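PDB 3S4O: protein tyrosine phosphatase-like protein from Leishmania major, which hydrolyses phosphotyrosine in proteins as a tyrosine phosphatase and may act as a virulence factor supporting survival of the parasite inside host macrophages. Local coordinates for residues L129-Y134 / I143-E148; A80-A85 / P124-L129. One frame throughout, in Å; residues are numbered along the deposited sequence.

In the fold
Helix 122-133 takes part in both contacts, which show how one helix can serve two partners. Contact 2, nearer the centre of the chain, sets P124-L129 against the loop that leads into helix 84-103; contact 1 sets the helix's C-terminal part and the residue after it (L129-Y134) against helix 139-149. L129, shared by both, directs its CB toward A80-A85 and away from I143-E148, though it touches neither partner segment closely. Both contacts are buried and wholly apolar, but contact 1 reaches a less enclosed margin at L145, whereas all three touching residues of contact 2 are buried. Branched chains meet in contact 1; a rigid proline ring is the partner in contact 2. I146 joins them, its CD1 packing on P124 and A128.

Contact 1 of 2, residues L129-Y134 / I143-E148; sequences LALVEY and IALIRE
L131 meets L145 and I146 through aliphatic groups alone, and the Y134 ring and the R147 guanidinium are turned to other neighbours. Over the centre of one face of the Y134 ring lies CG of E133, 3.9 Å above the plane; over the centre of one face of the R147 guanidinium lies CG2 of I143, 3.4 Å above it. Y134 OH bonds to D95, and R147 NE and NH2 bond to the carbonyl oxygens of A153 and I154. Between L129-Y134 and I143-E148, L131 makes the contact: its CD1 comes within 4.1 Å of L145 CD2 and 4.5 Å of I146 CD1. The leucines cross at about a right angle, and their first torsions differ accordingly: L145 CG lies anti to the backbone N (chi1 -172°), L131 CG beside it (chi1 -71°), which brings the two methyls together. C12 of strand 7-13 also touches L131, and I10 touches I146, which places the seam beside the edge strand of the sheet. Between these two segments only methyl carbons come close, so this part of the packing rests on dispersion and the hydrophobic effect, without a directional bond.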
loop_
_atom_site.group_PDB
_atom_site.type_symbol
_atom_site.label_atom_id
_atom_site.label_comp_id
_atom_site.label_asym_id
_atom_site.label_seq_id
_atom_site.Cartn_x
_atom_site.Cartn_y
_atom_site.Cartn_z
ATOM N N LEU A 129 -5.863 1.012 6.211
ATOM C CA LEU A 129 -5.616 0.169 7.364
ATOM C C LEU A 129 -4.259 0.438 7.998
ATOM O O LEU A 129 -4.140 0.398 9.222
ATOM C CB LEU A 129 -5.667 -1.291 6.961
ATOM C CG LEU A 129 -5.286 -2.244 8.106
ATOM C CD1 LEU A 129 -6.479 -2.551 8.989
ATOM C CD2 LEU A 129 -4.647 -3.491 7.573
ATOM N N ALA A 130 -3.239 0.648 7.163
ATOM C CA ALA A 130 -1.893 0.973 7.655
ATOM C C ALA A 130 -1.924 2.272 8.453
ATOM O O ALA A 130 -1.286 2.375 9.503
ATOM C CB ALA A 130 -0.892 1.079 6.507
ATOM N N LEU A 131 -2.682 3.251 7.960
ATOM C CA LEU A 131 -2.832 4.542 8.642
ATOM C C LEU A 131 -3.477 4.363 10.014
ATOM O O LEU A 131 -3.101 5.030 10.978
ATOM C CB LEU A 131 -3.677 5.531 7.822
ATOM C CG LEU A 131 -3.080 6.127 6.542
ATOM C CD1 LEU A 131 -4.142 6.927 5.802
ATOM C CD2 LEU A 131 -1.906 7.018 6.843
ATOM N N VAL A 132 -4.452 3.471 10.097
ATOM C CA VAL A 132 -5.128 3.200 11.356
ATOM C C VAL A 132 -4.204 2.447 12.314
ATOM O O VAL A 132 -4.068 2.825 13.478
ATOM C CB VAL A 132 -6.412 2.389 11.168
ATOM C CG1 VAL A 132 -6.948 1.927 12.520
ATOM C CG2 VAL A 132 -7.460 3.220 10.435
ATOM N N GLU A 133 -3.549 1.408 11.813
ATOM C CA GLU A 133 -2.741 0.528 12.660
ATOM C C GLU A 133 -1.452 1.193 13.149
ATOM O O GLU A 133 -1.103 1.073 14.317
ATOM C CB GLU A 133 -2.410 -0.775 11.917
ATOM C CG GLU A 133 -1.657 -1.824 12.733
ATOM C CD GLU A 133 -2.241 -2.073 14.093
ATOM O OE1 GLU A 133 -3.487 -2.187 14.197
ATOM O OE2 GLU A 133 -1.434 -2.143 15.055
ATOM N N TYR A 134 -0.751 1.886 12.252
ATOM C CA TYR A 134 0.583 2.454 12.552
ATOM C C TYR A 134 0.563 3.962 12.748
ATOM O O TYR A 134 1.297 4.492 13.577
ATOM C CB TYR A 134 1.602 2.069 11.465
ATOM C CG TYR A 134 1.731 0.570 11.297
ATOM C CD1 TYR A 134 2.457 -0.199 12.210
ATOM C CD2 TYR A 134 1.104 -0.085 10.246
ATOM C CE1 TYR A 134 2.560 -1.573 12.069
ATOM C CE2 TYR A 134 1.201 -1.448 10.099
ATOM C CZ TYR A 134 1.923 -2.190 11.016
ATOM O OH TYR A 134 2.011 -3.563 10.853
ATOM N N ILE A 143 -10.016 7.449 5.780
ATOM C CA ILE A 143 -10.835 7.384 4.568
ATOM C C ILE A 143 -10.868 8.752 3.892
ATOM O O ILE A 143 -10.680 8.864 2.682
ATOM C CB ILE A 143 -12.286 6.929 4.873
ATOM C CG1 ILE A 143 -12.316 5.469 5.329
ATOM C CG2 ILE A 143 -13.163 7.056 3.640
ATOM C CD1 ILE A 143 -13.668 5.042 5.920
ATOM N N ALA A 144 -11.103 9.789 4.683
ATOM C CA ALA A 144 -11.140 11.151 4.173
ATOM C C ALA A 144 -9.802 11.518 3.528
ATOM O O ALA A 144 -9.770 12.145 2.470
ATOM C CB ALA A 144 -11.468 12.136 5.298
ATOM N N LEU A 145 -8.710 11.122 4.179
ATOM C CA LEU A 145 -7.350 11.421 3.719
ATOM C C LEU A 145 -7.103 10.819 2.341
ATOM O O LEU A 145 -6.582 11.484 1.438
ATOM C CB LEU A 145 -6.317 10.871 4.708
ATOM C CG LEU A 145 -4.860 11.263 4.484
ATOM C CD1 LEU A 145 -4.697 12.696 3.937
ATOM C CD2 LEU A 145 -4.041 11.072 5.779
ATOM N N ILE A 146 -7.497 9.559 2.191
ATOM C CA ILE A 146 -7.336 8.844 0.925
ATOM C C ILE A 146 -8.233 9.445 -0.149
ATOM O O ILE A 146 -7.821 9.584 -1.296
ATOM C CB ILE A 146 -7.619 7.323 1.083
ATOM C CG1 ILE A 146 -6.413 6.642 1.749
ATOM C CG2 ILE A 146 -7.921 6.670 -0.262
ATOM C CD1 ILE A 146 -6.729 5.375 2.510
ATOM N N ARG A 147 -9.444 9.828 0.243
ATOM C CA ARG A 147 -10.415 10.441 -0.685
ATOM C C ARG A 147 -10.020 11.851 -1.155
ATOM O O ARG A 147 -10.413 12.287 -2.241
ATOM C CB ARG A 147 -11.806 10.487 -0.061
ATOM C CG ARG A 147 -12.504 9.157 -0.071
ATOM C CD ARG A 147 -13.843 9.235 0.609
ATOM N NE ARG A 147 -14.528 7.952 0.537
ATOM C CZ ARG A 147 -15.596 7.624 1.252
ATOM N NH1 ARG A 147 -16.133 8.491 2.105
ATOM N NH2 ARG A 147 -16.139 6.420 1.111
ATOM N N GLU A 148 -9.264 12.563 -0.329
ATOM C CA GLU A 148 -8.703 13.858 -0.732
ATOM C C GLU A 148 -7.941 13.677 -2.031
ATOM O O GLU A 148 -8.157 14.391 -3.016
ATOM C CB GLU A 148 -7.696 14.395 0.297
ATOM C CG GLU A 148 -8.244 15.365 1.355
ATOM C CD GLU A 148 -7.258 15.600 2.503
ATOM O OE1 GLU A 148 -6.085 15.892 2.185
ATOM O OE2 GLU A 148 -7.646 15.497 3.703
#

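Contact 2 of 2, residues A80-A85 / P124-L129; sequences APPTRA and PILVAL
This contact belongs to the cysteine-based phosphatase fold: here the chain just beyond D78 packs on the helix that follows the phosphate-binding P-loop, and P82 makes that contact with I125 and L126. The P-loop, from C116 to R122, lines the pocket in which thiosulfate is bound, and helix 122-133 follows it directly; D78, the probable proton donor, lies just ahead of A80-A85. The contact therefore joins the chain beyond the inferred acid to the helix beyond the predicted nucleophile.

The proline ring sits where two side chains converge. Its CD atom approaches I125 CG2 at 3.8 Å, and its CG is as close to L126 CD2, also 3.8 Å. I125 crosses the ring obliquely, while L126 slides alongside it in the reverse direction. Chi1 of I125 is -147°, off the staggered positions, and CG2, the branch that touches the ring, lies between the backbone N and the carbonyl carbon. The CB of L126 does not point at the loop; the contact is made by its CD2 at the end of the chain.

W161 of helix 156-164 touches both P81 and P82. Separately, W90 NE1 donates a hydrogen bond to the carbonyl oxygen of L126. Just after P82 the chain turns into helix 84-103, where T83 takes the N-cap position: its OG1, with chi1 at 64°, accepts a hydrogen bond from the backbone N of V86.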
loop_
_atom_site.group_PDB
_atom_site.type_symbol
_atom_site.label_atom_id
_atom_site.label_comp_id
_atom_site.label_asym_id
_atom_site.label_seq_id
_atom_site.Cartn_x
_atom_site.Cartn_y
_atom_site.Cartn_z
ATOM N N ALA A 80 -14.478 -6.120 -1.907
ATOM C CA ALA A 80 -14.398 -6.810 -0.621
ATOM C C ALA A 80 -13.408 -6.128 0.280
ATOM O O ALA A 80 -12.542 -5.417 -0.200
ATOM C CB ALA A 80 -14.001 -8.280 -0.809
ATOM N N PRO A 81 -13.523 -6.345 1.587
ATOM C CA PRO A 81 -12.426 -5.997 2.482
ATOM C C PRO A 81 -11.310 -7.031 2.355
ATOM O O PRO A 81 -11.558 -8.106 1.812
ATOM C CB PRO A 81 -13.048 -6.077 3.875
ATOM C CG PRO A 81 -14.500 -6.330 3.690
ATOM C CD PRO A 81 -14.690 -6.866 2.324
ATOM N N PRO A 82 -10.100 -6.728 2.826
ATOM C CA PRO A 82 -9.056 -7.748 2.870
ATOM C C PRO A 82 -9.525 -8.961 3.639
ATOM O O PRO A 82 -10.152 -8.834 4.692
ATOM C CB PRO A 82 -7.916 -7.072 3.646
ATOM C CG PRO A 82 -8.259 -5.663 3.706
ATOM C CD PRO A 82 -9.735 -5.579 3.667
ATOM N N THR A 83 -9.248 -10.135 3.109
ATOM C CA THR A 83 -9.355 -11.341 3.919
ATOM C C THR A 83 -8.400 -11.264 5.124
ATOM O O THR A 83 -7.488 -10.424 5.197
ATOM C CB THR A 83 -9.035 -12.611 3.105
ATOM O OG1 THR A 83 -7.667 -12.566 2.691
ATOM C CG2 THR A 83 -9.915 -12.715 1.887
ATOM N N ARG A 84 -8.646 -12.124 6.095
ATOM C CA ARG A 84 -7.765 -12.219 7.255
ATOM C C ARG A 84 -6.328 -12.599 6.872
ATOM O O ARG A 84 -5.378 -12.088 7.454
ATOM C CB ARG A 84 -8.328 -13.231 8.267
ATOM C CG ARG A 84 -7.691 -13.224 9.664
ATOM C CD ARG A 84 -7.553 -11.826 10.284
ATOM N NE ARG A 84 -8.769 -11.356 10.949
ATOM C CZ ARG A 84 -8.811 -10.347 11.823
ATOM N NH1 ARG A 84 -7.704 -9.680 12.158
ATOM N NH2 ARG A 84 -9.975 -9.997 12.370
ATOM N N ALA A 85 -6.172 -13.483 5.890
ATOM C CA ALA A 85 -4.832 -13.877 5.390
ATOM C C ALA A 85 -4.057 -12.686 4.788
ATOM O O ALA A 85 -2.887 -12.474 5.091
ATOM C CB ALA A 85 -4.956 -15.013 4.369
ATOM N N PRO A 124 -6.577 1.091 -1.939
ATOM C CA PRO A 124 -6.717 2.104 -0.899
ATOM C C PRO A 124 -7.077 1.572 0.473
ATOM O O PRO A 124 -6.700 2.185 1.477
ATOM C CB PRO A 124 -7.876 2.979 -1.395
ATOM C CG PRO A 124 -7.911 2.803 -2.814
ATOM C CD PRO A 124 -7.404 1.420 -3.112
ATOM N N ILE A 125 -7.826 0.476 0.550
ATOM C CA ILE A 125 -8.241 0.033 1.868
ATOM C C ILE A 125 -7.083 -0.558 2.655
ATOM O O ILE A 125 -7.071 -0.444 3.864
ATOM C CB ILE A 125 -9.492 -0.864 1.883
ATOM C CG1 ILE A 125 -10.251 -0.562 3.191
ATOM C CG2 ILE A 125 -9.132 -2.337 1.724
ATOM C CD1 ILE A 125 -11.412 -1.417 3.454
ATOM N N LEU A 126 -6.089 -1.132 1.979
ATOM C CA LEU A 126 -4.859 -1.588 2.650
ATOM C C LEU A 126 -4.093 -0.412 3.214
ATOM O O LEU A 126 -3.531 -0.476 4.313
ATOM C CB LEU A 126 -3.940 -2.346 1.688
ATOM C CG LEU A 126 -4.207 -3.850 1.521
ATOM C CD1 LEU A 126 -2.934 -4.509 1.014
ATOM C CD2 LEU A 126 -4.687 -4.543 2.807
ATOM N N VAL A 127 -4.047 0.664 2.443
ATOM C CA VAL A 127 -3.345 1.870 2.873
ATOM C C VAL A 127 -4.072 2.486 4.057
ATOM O O VAL A 127 -3.451 2.847 5.054
ATOM C CB VAL A 127 -3.199 2.871 1.728
ATOM C CG1 VAL A 127 -2.694 4.205 2.236
ATOM C CG2 VAL A 127 -2.264 2.298 0.681
ATOM N N ALA A 128 -5.394 2.558 3.956
ATOM C CA ALA A 128 -6.229 3.081 5.029
ATOM C C ALA A 128 -5.934 2.327 6.318
ATOM O O ALA A 128 -5.764 2.913 7.378
ATOM C CB ALA A 128 -7.695 2.953 4.664
ATOM N N LEU A 129 -5.863 1.012 6.211
ATOM C CA LEU A 129 -5.616 0.169 7.364
ATOM C C LEU A 129 -4.259 0.438 7.998
ATOM O O LEU A 129 -4.140 0.398 9.222
ATOM C CB LEU A 129 -5.667 -1.291 6.961
ATOM C CG LEU A 129 -5.286 -2.244 8.106
ATOM C CD1 LEU A 129 -6.479 -2.551 8.989
ATOM C CD2 LEU A 129 -4.647 -3.491 7.573
#